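PDB 3PP9: putative streptothricin acetyltransferase from Bacillus anthracis, which binds acetyl coenzyme A and, as a GNAT-family enzyme, probably transfers its acetyl group to an amine of streptothricin-type antibiotics. Local coordinates for residues A101-I106 against R120-A125; Q127-K130 against G136-L139; A147-Y152 against V177-Y182. All blocks are in the same frame, centred on the assembly; numbering follows the deposited sequence. Where two conformers were deposited one is given.

Contact 1: A101-I106 against R120-A125; sequences AYIEDI and RLIAQA. With ACO (acetyl coenzyme *a), chain D.
Strand residues Ile103 and Ile106 face helix residues Leu121 and Ile122 across a backbone gap that narrows to 7.9 Å between Ile106 CA and Leu121 CA. This is the first strand-to-helix step of the beta-alpha-beta unit in the GNAT fold, and no hydrogen bond crosses it. Three methyl groups make its centre. Ile122 CD1 lies 3.5 Å from Ile103 CD1 and 4.0 Å from Ile106 CD1, and the Ile122 side chain runs at about a right angle to both strand isoleucines. The CB bond of Ile122 does not aim at the strand; the bend at chi2 (-63°) turns its CD1 methyl inward. Ile106 is extended, with CG1 opposite the backbone N (chi1 179°), and its CD1 also meets Leu121 CB at 4.1 Å. Phe151 of helix 146-154 packs against both Ile106 and Ile122. The chain bends at Glu104, and beyond that corner the backbone serves acetyl coenzyme A, as the bulged strand of GNAT enzymes does beside the splay. Ile106 N donates to the acetyl oxygen O of the cofactor at 3.1 Å, while Ile106 O receives the cofactor's pantetheine amide N4P at 2.8 Å and 161°.

Contact 2: Q127-K130 against G136-L139; sequences QWAK and GIML
Helix segment 127-130 comes closest to strand segment 136-139 at the start of the strand, where Ala129 CA and Gly136 CA are 6.8 Å apart; beyond Gly136 the strand leads away from the helix, and Leu139 lies far from it. The two belong to the second half of the beta-alpha-beta unit of the GNAT fold, in which helix 117-131 returns the chain to strand 136-142, parallel to strand 101-108. One methyl carries the contact from the helix side. Ala129 CB points at the strand and lies 4.2 Å from Gly136 O and 4.2 Å from Ile137 CG1. The CB bond of Ile137 is not aimed at the helix, but with CG1 on the backbone-N side of the residue (chi1 -53°) that branch reaches back to the alanine. Ala129 also packs on Ala101 of the adjoining strand, as does Trp128, while Ile137 touches Ile103 and Phe185. Gly136 and Met138, a selenomethionine here, bond through their backbones to Ala101, and Ile137 pairs with Leu183 on the other flank. These backbone bonds tie the strand into the sheet. Between helix and strand segments there is only van der Waals packing, part of it against a carbonyl oxygen, with no hydrogen bond or charge pair: a single methyl makes the approach of the helix to Gly136.

Contact 3: A147-Y152 against V177-Y182; sequences AACKFY and VAIYWY. With ACO (acetyl coenzyme *a), chain D.
The acetyl coenzyme A pocket of this GNAT domain is lined on one side by helix 146-154, which also packs on strand 178-184, through Cys149 and Tyr152 against Trp181. The helix and strand segments run nearly parallel, at 20°, with their axes 10.4 Å apart. Trp181 reaches across to the helix and makes most of the contact. Its CZ2 lies 3.6 Å from Cys149 CB, while Cys149 SG sits at the edge of the indole, 4.8 Å from the centroid of the five-membered ring, a sulfur-aromatic contact; SG also reaches Ile179 CD1. Tyr152 CB stands over one face of the indole, offset toward its rim, and the tyrosine and five-membered rings meet obliquely, their planes at 40°. Trp181 NE1 is buried here with no hydrogen-bond partner in the model. With CG on the backbone-N side (chi1 -62°), Tyr152 carries its hydroxyl to the thioester. Tyr152 OH is 3.3 Å from the cofactor's acetyl carbon C, and Tyr152 OH to the cofactor's S1P is 3.4 Å. That position is consistent with the tyrosine often found beside the thioester in GNAT enzymes. Phe151 CD2 lies over a face of the Tyr152 ring, and the Phe151 ring itself takes cofactor atom CCP over its centre, 3.7 Å above the plane. Leu139 of strand 136-142 and Phe157 also pack on Tyr152, and Trp181 touches Ile159 of strand 158-163, so helix 146-154 packs on the main sheet, with Leu32 of strand 25-36 touching the contact at Cys149 and Ile179.

In the fold
All three contacts are buried and reach the same mixed sheet. Contacts 1 and 2 share helix 117-131, and their strands are hydrogen-bonded neighbours. Contact 3 uses the next strand along, tied to contact 2 through Leu139 O and Trp181 N, and helix 146-154, which follows strand 136-142 in the chain. Chemistry changes along the way: aliphatic methyls in contact 1, a sparse approach of one alanine methyl to a glycine carbonyl and an isoleucine in contact 2, aromatic rings and a sulfur in contact 3. Contacts 1 and 3 converge on acetyl coenzyme A, contact 1 chiefly by backbone hydrogen bonds, contact 3 by side-chain packing, and meet where Ile106 CG2 packs on Tyr152 OH; contact 2 lies farther off, although its Leu139 touches the cofactor.

Contact 1: A101-I106 against R120-A125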
loop_
_atom_site.group_PDB
_atom_site.type_symbol
_atom_site.label_atom_id
_atom_site.label_comp_id
_atom_site.label_asym_id
_atom_site.label_seq_id
_atom_site.Cartn_x
_atom_site.Cartn_y
_atom_site.Cartn_z
ATOM N N ALA A 101 0.222 -13.483 0.707
ATOM C CA ALA A 101 -0.374 -13.596 -0.609
ATOM C C ALA A 101 -1.278 -12.358 -0.657
ATOM O O ALA A 101 -1.878 -11.991 0.357
ATOM C CB ALA A 101 -1.191 -14.840 -0.720
ATOM N N TYR A 102 -1.360 -11.726 -1.816
ATOM C CA TYR A 102 -2.154 -10.515 -2.013
ATOM C C TYR A 102 -3.134 -10.752 -3.157
ATOM O O TYR A 102 -2.745 -11.130 -4.264
ATOM C CB TYR A 102 -1.198 -9.358 -2.361
ATOM C CG TYR A 102 -1.834 -8.002 -2.467
ATOM C CD1 TYR A 102 -2.447 -7.591 -3.642
ATOM C CD2 TYR A 102 -1.786 -7.118 -1.405
ATOM C CE1 TYR A 102 -3.021 -6.336 -3.751
ATOM C CE2 TYR A 102 -2.389 -5.865 -1.504
ATOM C CZ TYR A 102 -2.999 -5.491 -2.675
ATOM O OH TYR A 102 -3.579 -4.243 -2.776
ATOM N N ILE A 103 -4.413 -10.515 -2.881
ATOM C CA ILE A 103 -5.439 -10.686 -3.898
ATOM C C ILE A 103 -5.576 -9.384 -4.671
ATOM O O ILE A 103 -6.079 -8.392 -4.155
ATOM C CB ILE A 103 -6.801 -11.044 -3.290
ATOM C CG1 ILE A 103 -6.723 -12.306 -2.431
ATOM C CG2 ILE A 103 -7.838 -11.168 -4.438
ATOM C CD1 ILE A 103 -8.033 -12.635 -1.684
ATOM N N GLU A 104 -5.124 -9.401 -5.916
ATOM C CA GLU A 104 -5.207 -8.246 -6.784
ATOM C C GLU A 104 -6.624 -8.056 -7.295
ATOM O O GLU A 104 -7.051 -6.914 -7.517
ATOM C CB GLU A 104 -4.290 -8.428 -7.978
ATOM C CG GLU A 104 -2.813 -8.412 -7.634
ATOM C CD GLU A 104 -2.274 -7.039 -7.314
ATOM O OE1 GLU A 104 -2.985 -6.028 -7.479
ATOM O OE2 GLU A 104 -1.109 -6.967 -6.898
ATOM N N ASP A 105 -7.337 -9.175 -7.494
ATOM C CA ASP A 105 -8.707 -9.156 -7.994
ATOM C C ASP A 105 -9.345 -10.509 -7.815
ATOM O O ASP A 105 -8.690 -11.537 -8.038
ATOM C CB ASP A 105 -8.682 -8.811 -9.508
ATOM C CG ASP A 105 -10.070 -8.739 -10.185
ATOM O OD1 ASP A 105 -11.088 -9.203 -9.648
ATOM O OD2 ASP A 105 -10.112 -8.217 -11.355
ATOM N N ILE A 106 -10.572 -10.505 -7.319
ATOM C CA ILE A 106 -11.369 -11.720 -7.255
ATOM C C ILE A 106 -12.689 -11.310 -7.889
ATOM O O ILE A 106 -13.277 -10.290 -7.521
ATOM C CB ILE A 106 -11.531 -12.366 -5.874
ATOM C CG1 ILE A 106 -12.431 -13.619 -5.986
ATOM C CG2 ILE A 106 -12.133 -11.366 -4.839
ATOM C CD1 ILE A 106 -12.636 -14.387 -4.686
ATOM N N ARG A 120 -14.765 -20.780 -2.838
ATOM C CA ARG A 120 -13.905 -21.836 -3.406
ATOM C C ARG A 120 -12.622 -21.218 -3.985
ATOM O O ARG A 120 -11.555 -21.805 -3.899
ATOM C CB ARG A 120 -14.649 -22.648 -4.476
ATOM C CG ARG A 120 -15.690 -23.601 -3.953
ATOM C CD ARG A 120 -15.040 -24.866 -3.404
ATOM N NE ARG A 120 -14.278 -25.541 -4.462
ATOM C CZ ARG A 120 -14.779 -26.408 -5.341
ATOM N NH1 ARG A 120 -16.065 -26.757 -5.309
ATOM N NH2 ARG A 120 -13.983 -26.937 -6.265
ATOM N N LEU A 121 -12.725 -20.028 -4.576
ATOM C CA LEU A 121 -11.536 -19.349 -5.113
ATOM C C LEU A 121 -10.590 -18.969 -3.957
ATOM O O LEU A 121 -9.381 -19.150 -4.077
ATOM C CB LEU A 121 -11.902 -18.157 -5.983
ATOM C CG LEU A 121 -12.495 -18.508 -7.333
ATOM C CD1 LEU A 121 -13.206 -17.296 -7.950
ATOM C CD2 LEU A 121 -11.442 -19.020 -8.296
ATOM N N ILE A 122 -11.157 -18.475 -2.865
ATOM C CA ILE A 122 -10.398 -18.104 -1.676
ATOM C C ILE A 122 -9.716 -19.354 -1.107
ATOM O O ILE A 122 -8.543 -19.322 -0.737
ATOM C CB ILE A 122 -11.282 -17.406 -0.614
ATOM C CG1 ILE A 122 -11.732 -16.027 -1.098
ATOM C CG2 ILE A 122 -10.527 -17.235 0.722
ATOM C CD1 ILE A 122 -10.611 -15.014 -1.341
ATOM N N ALA A 123 -10.433 -20.477 -1.051
ATOM C CA ALA A 123 -9.831 -21.702 -0.535
ATOM C C ALA A 123 -8.602 -22.069 -1.350
ATOM O O ALA A 123 -7.563 -22.452 -0.792
ATOM C CB ALA A 123 -10.826 -22.831 -0.537
ATOM N N GLN A 124 -8.689 -21.958 -2.676
ATOM C CA GLN A 124 -7.544 -22.281 -3.504
ATOM C C GLN A 124 -6.401 -21.292 -3.287
ATOM O O GLN A 124 -5.239 -21.669 -3.326
ATOM C CB GLN A 124 -7.918 -22.351 -4.986
ATOM C CG GLN A 124 -6.763 -22.720 -5.898
ATOM C CD GLN A 124 -6.216 -24.103 -5.648
ATOM O OE1 GLN A 124 -6.949 -25.083 -5.741
ATOM N NE2 GLN A 124 -4.913 -24.201 -5.369
ATOM N N ALA A 125 -6.724 -20.031 -3.073
ATOM C CA ALA A 125 -5.723 -19.013 -2.825
ATOM C C ALA A 125 -4.996 -19.323 -1.530
ATOM O O ALA A 125 -3.786 -19.130 -1.452
ATOM C CB ALA A 125 -6.377 -17.620 -2.767
HETATM N N1A ACO D . -23.603 -9.523 1.032
HETATM C C2A ACO D . -23.450 -10.243 2.159
HETATM N N3A ACO D . -22.791 -11.411 2.199
HETATM C C4A ACO D . -22.240 -11.915 1.065
HETATM C C5A ACO D . -22.391 -11.187 -0.197
HETATM C C6A ACO D . -23.131 -9.928 -0.165
HETATM N N6A ACO D . -23.288 -9.230 -1.306
HETATM N N7A ACO D . -21.779 -11.897 -1.151
HETATM C C8A ACO D . -21.274 -13.002 -0.556
HETATM N N9A ACO D . -21.544 -13.004 0.762
HETATM C C1B ACO D . -21.221 -14.055 1.741
HETATM C C2B ACO D . -22.131 -15.246 1.433
HETATM O O2B ACO D . -23.437 -15.183 2.024
HETATM C C3B ACO D . -21.331 -16.419 1.934
HETATM O O3B ACO D . -21.582 -16.589 3.322
HETATM P P3B ACO D . -21.763 -18.031 4.006
HETATM O O7A ACO D . -20.434 -18.725 3.790
HETATM O O8A ACO D . -22.918 -18.632 3.246
HETATM O O9A ACO D . -22.055 -17.652 5.444
HETATM C C4B ACO D . -19.893 -15.985 1.726
HETATM O O4B ACO D . -19.890 -14.551 1.648
HETATM C C5B ACO D . -19.310 -16.596 0.457
HETATM O O5B ACO D . -19.976 -16.019 -0.668
HETATM P P1A ACO D . -19.792 -16.634 -2.137
HETATM O O1A ACO D . -21.139 -17.060 -2.672
HETATM O O2A ACO D . -18.678 -17.636 -2.058
HETATM O O3A ACO D . -19.290 -15.306 -2.914
HETATM P P2A ACO D . -19.409 -15.008 -4.477
HETATM O O4A ACO D . -20.673 -14.213 -4.626
HETATM O O5A ACO D . -19.211 -16.236 -5.324
HETATM O O6A ACO D . -18.119 -14.077 -4.756
HETATM C CBP ACO D . -17.311 -11.816 -4.872
HETATM C CCP ACO D . -17.845 -12.925 -3.975
HETATM C CDP ACO D . -16.896 -10.639 -4.001
HETATM C CEP ACO D . -16.109 -12.336 -5.658
HETATM C CAP ACO D . -18.396 -11.376 -5.863
HETATM O OAP ACO D . -19.445 -10.674 -5.143
HETATM C C9P ACO D . -17.907 -10.446 -6.936
HETATM O O9P ACO D . -17.323 -10.859 -7.907
HETATM N N8P ACO D . -18.141 -9.134 -6.807
HETATM C C7P ACO D . -17.761 -8.149 -7.823
HETATM C C6P ACO D . -16.273 -7.959 -7.956
HETATM C C5P ACO D . -15.712 -7.551 -6.623
HETATM O O5P ACO D . -16.282 -6.747 -5.910
HETATM N N4P ACO D . -14.576 -8.107 -6.265
HETATM C C3P ACO D . -13.890 -7.819 -5.018
HETATM C C2P ACO D . -13.132 -6.510 -5.229
HETATM S S1P ACO D . -11.824 -6.298 -4.039
HETATM C C ACO D . -10.607 -7.298 -4.650
HETATM O O ACO D . -10.793 -7.949 -5.657
HETATM C CH3 ACO D . -9.310 -7.377 -3.922
#

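Contact 2: Q127-K130 against G136-L139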
loop_
_atom_site.group_PDB
_atom_site.type_symbol
_atom_site.label_atom_id
_atom_site.label_comp_id
_atom_site.label_asym_id
_atom_site.label_seq_id
_atom_site.Cartn_x
_atom_site.Cartn_y
_atom_site.Cartn_z
ATOM N N GLN A 127 -4.467 -22.315 -0.314
ATOM C CA GLN A 127 -3.566 -23.442 -0.618
ATOM C C GLN A 127 -2.289 -22.930 -1.291
ATOM O O GLN A 127 -1.187 -23.327 -0.943
ATOM C CB GLN A 127 -4.244 -24.465 -1.541
ATOM C CG GLN A 127 -5.437 -25.209 -0.951
ATOM C CD GLN A 127 -5.046 -26.301 0.012
ATOM O OE1 GLN A 127 -5.904 -27.016 0.536
ATOM N NE2 GLN A 127 -3.745 -26.462 0.240
ATOM N N TRP A 128 -2.449 -22.038 -2.263
ATOM C CA TRP A 128 -1.308 -21.475 -2.972
ATOM C C TRP A 128 -0.382 -20.732 -2.009
ATOM O O TRP A 128 0.836 -20.915 -2.027
ATOM C CB TRP A 128 -1.798 -20.536 -4.075
ATOM C CG TRP A 128 -0.700 -19.900 -4.870
ATOM C CD1 TRP A 128 -0.008 -20.467 -5.912
ATOM C CD2 TRP A 128 -0.198 -18.564 -4.736
ATOM N NE1 TRP A 128 0.921 -19.576 -6.400
ATOM C CE2 TRP A 128 0.805 -18.397 -5.717
ATOM C CE3 TRP A 128 -0.524 -17.481 -3.912
ATOM C CZ2 TRP A 128 1.493 -17.195 -5.877
ATOM C CZ3 TRP A 128 0.171 -16.307 -4.059
ATOM C CH2 TRP A 128 1.164 -16.167 -5.044
ATOM N N ALA A 129 -0.978 -19.920 -1.137
ATOM C CA ALA A 129 -0.213 -19.176 -0.155
ATOM C C ALA A 129 0.579 -20.131 0.714
ATOM O O ALA A 129 1.780 -19.959 0.923
ATOM C CB ALA A 129 -1.154 -18.352 0.705
ATOM N N LYS A 130 -0.078 -21.163 1.214
ATOM C CA LYS A 130 0.633 -22.117 2.082
ATOM C C LYS A 130 1.757 -22.864 1.350
ATOM O O LYS A 130 2.852 -23.078 1.911
ATOM C CB LYS A 130 -0.358 -23.072 2.734
ATOM C CG LYS A 130 -1.317 -22.364 3.674
ATOM C CD LYS A 130 -2.364 -23.305 4.233
ATOM C CE LYS A 130 -3.385 -22.572 5.089
ATOM N NZ LYS A 130 -4.431 -23.483 5.670
ATOM N N GLY A 136 -0.150 -15.735 5.330
ATOM C CA GLY A 136 -1.521 -15.277 5.285
ATOM C C GLY A 136 -1.851 -14.704 3.928
ATOM O O GLY A 136 -1.041 -14.790 2.996
ATOM N N ILE A 137 -3.045 -14.134 3.830
ATOM C CA ILE A 137 -3.521 -13.526 2.600
ATOM C C ILE A 137 -4.099 -12.171 2.968
ATOM O O ILE A 137 -4.660 -11.998 4.045
ATOM C CB ILE A 137 -4.661 -14.306 1.961
ATOM C CG1 ILE A 137 -4.326 -15.766 1.749
ATOM C CG2 ILE A 137 -5.072 -13.640 0.654
ATOM C CD1 ILE A 137 -5.506 -16.542 1.178
HETATM N N MSE A 138 -3.958 -11.200 2.084
HETATM C CA MSE A 138 -4.494 -9.858 2.334
HETATM C C MSE A 138 -4.981 -9.239 1.053
HETATM O O MSE A 138 -4.703 -9.740 -0.038
HETATM C CB MSE A 138 -3.425 -8.949 2.911
HETATM C CG MSE A 138 -2.254 -8.809 1.975
HETATM SE SE MSE A 138 -0.829 -7.682 2.609
HETATM C CE MSE A 138 -1.476 -5.963 2.413
ATOM N N LEU A 139 -5.694 -8.126 1.200
ATOM C CA LEU A 139 -6.209 -7.411 0.041
ATOM C C LEU A 139 -6.703 -6.043 0.463
ATOM O O LEU A 139 -6.720 -5.714 1.643
ATOM C CB LEU A 139 -7.327 -8.219 -0.641
ATOM C CG LEU A 139 -8.646 -8.568 0.063
ATOM C CD1 LEU A 139 -8.485 -9.524 1.197
ATOM C CD2 LEU A 139 -9.487 -7.347 0.468
#

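Contact 3: A147-Y152 against V177-Y182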
loop_
_atom_site.group_PDB
_atom_site.type_symbol
_atom_site.label_atom_id
_atom_site.label_comp_id
_atom_site.label_asym_id
_atom_site.label_seq_id
_atom_site.Cartn_x
_atom_site.Cartn_y
_atom_site.Cartn_z
ATOM N N ALA A 147 -20.623 -5.487 -0.275
ATOM C CA ALA A 147 -20.784 -6.898 -0.643
ATOM C C ALA A 147 -19.455 -7.615 -0.453
ATOM O O ALA A 147 -19.394 -8.684 0.150
ATOM C CB ALA A 147 -21.216 -7.044 -2.096
ATOM N N ALA A 148 -18.386 -7.031 -0.986
ATOM C CA ALA A 148 -17.046 -7.618 -0.864
ATOM C C ALA A 148 -16.591 -7.659 0.597
ATOM O O ALA A 148 -16.012 -8.657 1.055
ATOM C CB ALA A 148 -16.042 -6.846 -1.703
ATOM N N CYS A 149 -16.837 -6.584 1.325
ATOM C CA CYS A 149 -16.445 -6.553 2.744
ATOM C C CYS A 149 -17.107 -7.691 3.528
ATOM O O CYS A 149 -16.439 -8.401 4.285
ATOM C CB CYS A 149 -16.737 -5.202 3.377
ATOM S SG CYS A 149 -15.672 -3.854 2.735
ATOM N N LYS A 150 -18.412 -7.870 3.350
ATOM C CA LYS A 150 -19.128 -8.941 4.050
ATOM C C LYS A 150 -18.594 -10.301 3.620
ATOM O O LYS A 150 -18.455 -11.205 4.441
ATOM C CB LYS A 150 -20.628 -8.837 3.807
ATOM C CG LYS A 150 -21.272 -7.623 4.463
ATOM C CD LYS A 150 -21.199 -7.712 5.978
ATOM C CE LYS A 150 -21.879 -6.521 6.637
ATOM N NZ LYS A 150 -21.910 -6.640 8.114
ATOM N N PHE A 151 -18.285 -10.446 2.336
ATOM C CA PHE A 151 -17.730 -11.696 1.818
ATOM C C PHE A 151 -16.386 -12.009 2.506
ATOM O O PHE A 151 -16.169 -13.124 2.992
ATOM C CB PHE A 151 -17.521 -11.558 0.304
ATOM C CG PHE A 151 -16.662 -12.652 -0.306
ATOM C CD1 PHE A 151 -17.157 -13.926 -0.483
ATOM C CD2 PHE A 151 -15.374 -12.382 -0.735
ATOM C CE1 PHE A 151 -16.364 -14.912 -1.049
ATOM C CE2 PHE A 151 -14.576 -13.365 -1.305
ATOM C CZ PHE A 151 -15.080 -14.632 -1.469
ATOM N N TYR A 152 -15.483 -11.033 2.572
ATOM C CA TYR A 152 -14.187 -11.277 3.235
ATOM C C TYR A 152 -14.377 -11.618 4.715
ATOM O O TYR A 152 -13.680 -12.489 5.256
ATOM C CB TYR A 152 -13.206 -10.112 3.032
ATOM C CG TYR A 152 -12.861 -9.901 1.584
ATOM C CD1 TYR A 152 -12.246 -10.893 0.846
ATOM C CD2 TYR A 152 -13.077 -8.676 0.970
ATOM C CE1 TYR A 152 -11.934 -10.701 -0.498
ATOM C CE2 TYR A 152 -12.753 -8.483 -0.353
ATOM C CZ TYR A 152 -12.176 -9.496 -1.076
ATOM O OH TYR A 152 -11.861 -9.303 -2.419
ATOM N N VAL A 177 -12.773 5.439 0.939
ATOM C CA VAL A 177 -11.790 5.011 1.940
ATOM C C VAL A 177 -11.286 3.620 1.593
ATOM O O VAL A 177 -12.075 2.728 1.277
ATOM C CB VAL A 177 -12.423 4.956 3.354
ATOM C CG1 VAL A 177 -11.403 4.568 4.426
ATOM C CG2 VAL A 177 -13.096 6.310 3.725
ATOM N N ALA A 178 -9.968 3.438 1.616
ATOM C CA ALA A 178 -9.366 2.129 1.368
ATOM C C ALA A 178 -9.400 1.345 2.668
ATOM O O ALA A 178 -9.100 1.894 3.738
ATOM C CB ALA A 178 -7.899 2.293 0.929
ATOM N N ILE A 179 -9.775 0.071 2.584
ATOM C CA ILE A 179 -9.832 -0.816 3.733
ATOM C C ILE A 179 -8.926 -2.010 3.434
ATOM O O ILE A 179 -9.033 -2.632 2.376
ATOM C CB ILE A 179 -11.253 -1.305 4.055
ATOM C CG1 ILE A 179 -12.190 -0.111 4.266
ATOM C CG2 ILE A 179 -11.231 -2.194 5.294
ATOM C CD1 ILE A 179 -13.633 -0.503 4.596
ATOM N N TYR A 180 -8.037 -2.313 4.366
ATOM C CA TYR A 180 -7.083 -3.433 4.205
ATOM C C TYR A 180 -7.500 -4.625 5.086
ATOM O O TYR A 180 -7.631 -4.488 6.302
ATOM C CB TYR A 180 -5.673 -2.921 4.477
ATOM C CG TYR A 180 -5.384 -1.748 3.570
ATOM C CD1 TYR A 180 -4.916 -1.934 2.288
ATOM C CD2 TYR A 180 -5.633 -0.455 3.998
ATOM C CE1 TYR A 180 -4.675 -0.833 1.451
ATOM C CE2 TYR A 180 -5.393 0.632 3.177
ATOM C CZ TYR A 180 -4.931 0.437 1.916
ATOM O OH TYR A 180 -4.707 1.551 1.134
ATOM N N TRP A 181 -7.715 -5.771 4.437
ATOM C CA TRP A 181 -8.207 -6.987 5.087
ATOM C C TRP A 181 -7.129 -8.037 5.102
ATOM O O TRP A 181 -6.400 -8.179 4.125
ATOM C CB TRP A 181 -9.420 -7.534 4.335
ATOM C CG TRP A 181 -10.653 -6.676 4.368
ATOM C CD1 TRP A 181 -10.960 -5.651 3.522
ATOM C CD2 TRP A 181 -11.767 -6.817 5.256
ATOM N NE1 TRP A 181 -12.199 -5.135 3.842
ATOM C CE2 TRP A 181 -12.715 -5.836 4.898
ATOM C CE3 TRP A 181 -12.054 -7.672 6.321
ATOM C CZ2 TRP A 181 -13.920 -5.684 5.588
ATOM C CZ3 TRP A 181 -13.243 -7.535 6.989
ATOM C CH2 TRP A 181 -14.171 -6.537 6.619
ATOM N N TYR A 182 -7.087 -8.786 6.204
ATOM C CA TYR A 182 -6.078 -9.798 6.451
ATOM C C TYR A 182 -6.616 -11.103 6.988
ATOM O O TYR A 182 -7.491 -11.106 7.838
ATOM C CB TYR A 182 -5.111 -9.256 7.532
ATOM C CG TYR A 182 -4.362 -8.030 7.065
ATOM C CD1 TYR A 182 -3.112 -8.132 6.477
ATOM C CD2 TYR A 182 -4.934 -6.769 7.154
ATOM C CE1 TYR A 182 -2.452 -7.002 5.990
ATOM C CE2 TYR A 182 -4.272 -5.642 6.666
ATOM C CZ TYR A 182 -3.022 -5.765 6.125
ATOM O OH TYR A 182 -2.408 -4.636 5.614
HETATM N N1A ACO D . -23.603 -9.523 1.032
HETATM C C2A ACO D . -23.450 -10.243 2.159
HETATM N N3A ACO D . -22.791 -11.411 2.199
HETATM C C4A ACO D . -22.240 -11.915 1.065
HETATM C C5A ACO D . -22.391 -11.187 -0.197
HETATM C C6A ACO D . -23.131 -9.928 -0.165
HETATM N N6A ACO D . -23.288 -9.230 -1.306
HETATM N N7A ACO D . -21.779 -11.897 -1.151
HETATM C C8A ACO D . -21.274 -13.002 -0.556
HETATM N N9A ACO D . -21.544 -13.004 0.762
HETATM C C1B ACO D . -21.221 -14.055 1.741
HETATM C C2B ACO D . -22.131 -15.246 1.433
HETATM O O2B ACO D . -23.437 -15.183 2.024
HETATM C C3B ACO D . -21.331 -16.419 1.934
HETATM O O3B ACO D . -21.582 -16.589 3.322
HETATM P P3B ACO D . -21.763 -18.031 4.006
HETATM O O7A ACO D . -20.434 -18.725 3.790
HETATM O O8A ACO D . -22.918 -18.632 3.246
HETATM O O9A ACO D . -22.055 -17.652 5.444
HETATM C C4B ACO D . -19.893 -15.985 1.726
HETATM O O4B ACO D . -19.890 -14.551 1.648
HETATM C C5B ACO D . -19.310 -16.596 0.457
HETATM O O5B ACO D . -19.976 -16.019 -0.668
HETATM P P1A ACO D . -19.792 -16.634 -2.137
HETATM O O1A ACO D . -21.139 -17.060 -2.672
HETATM O O2A ACO D . -18.678 -17.636 -2.058
HETATM O O3A ACO D . -19.290 -15.306 -2.914
HETATM P P2A ACO D . -19.409 -15.008 -4.477
HETATM O O4A ACO D . -20.673 -14.213 -4.626
HETATM O O5A ACO D . -19.211 -16.236 -5.324
HETATM O O6A ACO D . -18.119 -14.077 -4.756
HETATM C CBP ACO D . -17.311 -11.816 -4.872
HETATM C CCP ACO D . -17.845 -12.925 -3.975
HETATM C CDP ACO D . -16.896 -10.639 -4.001
HETATM C CEP ACO D . -16.109 -12.336 -5.658
HETATM C CAP ACO D . -18.396 -11.376 -5.863
HETATM O OAP ACO D . -19.445 -10.674 -5.143
HETATM C C9P ACO D . -17.907 -10.446 -6.936
HETATM O O9P ACO D . -17.323 -10.859 -7.907
HETATM N N8P ACO D . -18.141 -9.134 -6.807
HETATM C C7P ACO D . -17.761 -8.149 -7.823
HETATM C C6P ACO D . -16.273 -7.959 -7.956
HETATM C C5P ACO D . -15.712 -7.551 -6.623
HETATM O O5P ACO D . -16.282 -6.747 -5.910
HETATM N N4P ACO D . -14.576 -8.107 -6.265
HETATM C C3P ACO D . -13.890 -7.819 -5.018
HETATM C C2P ACO D . -13.132 -6.510 -5.229
HETATM S S1P ACO D . -11.824 -6.298 -4.039
HETATM C C ACO D . -10.607 -7.298 -4.650
HETATM O O ACO D . -10.793 -7.949 -5.657
HETATM C CH3 ACO D . -9.310 -7.377 -3.922
#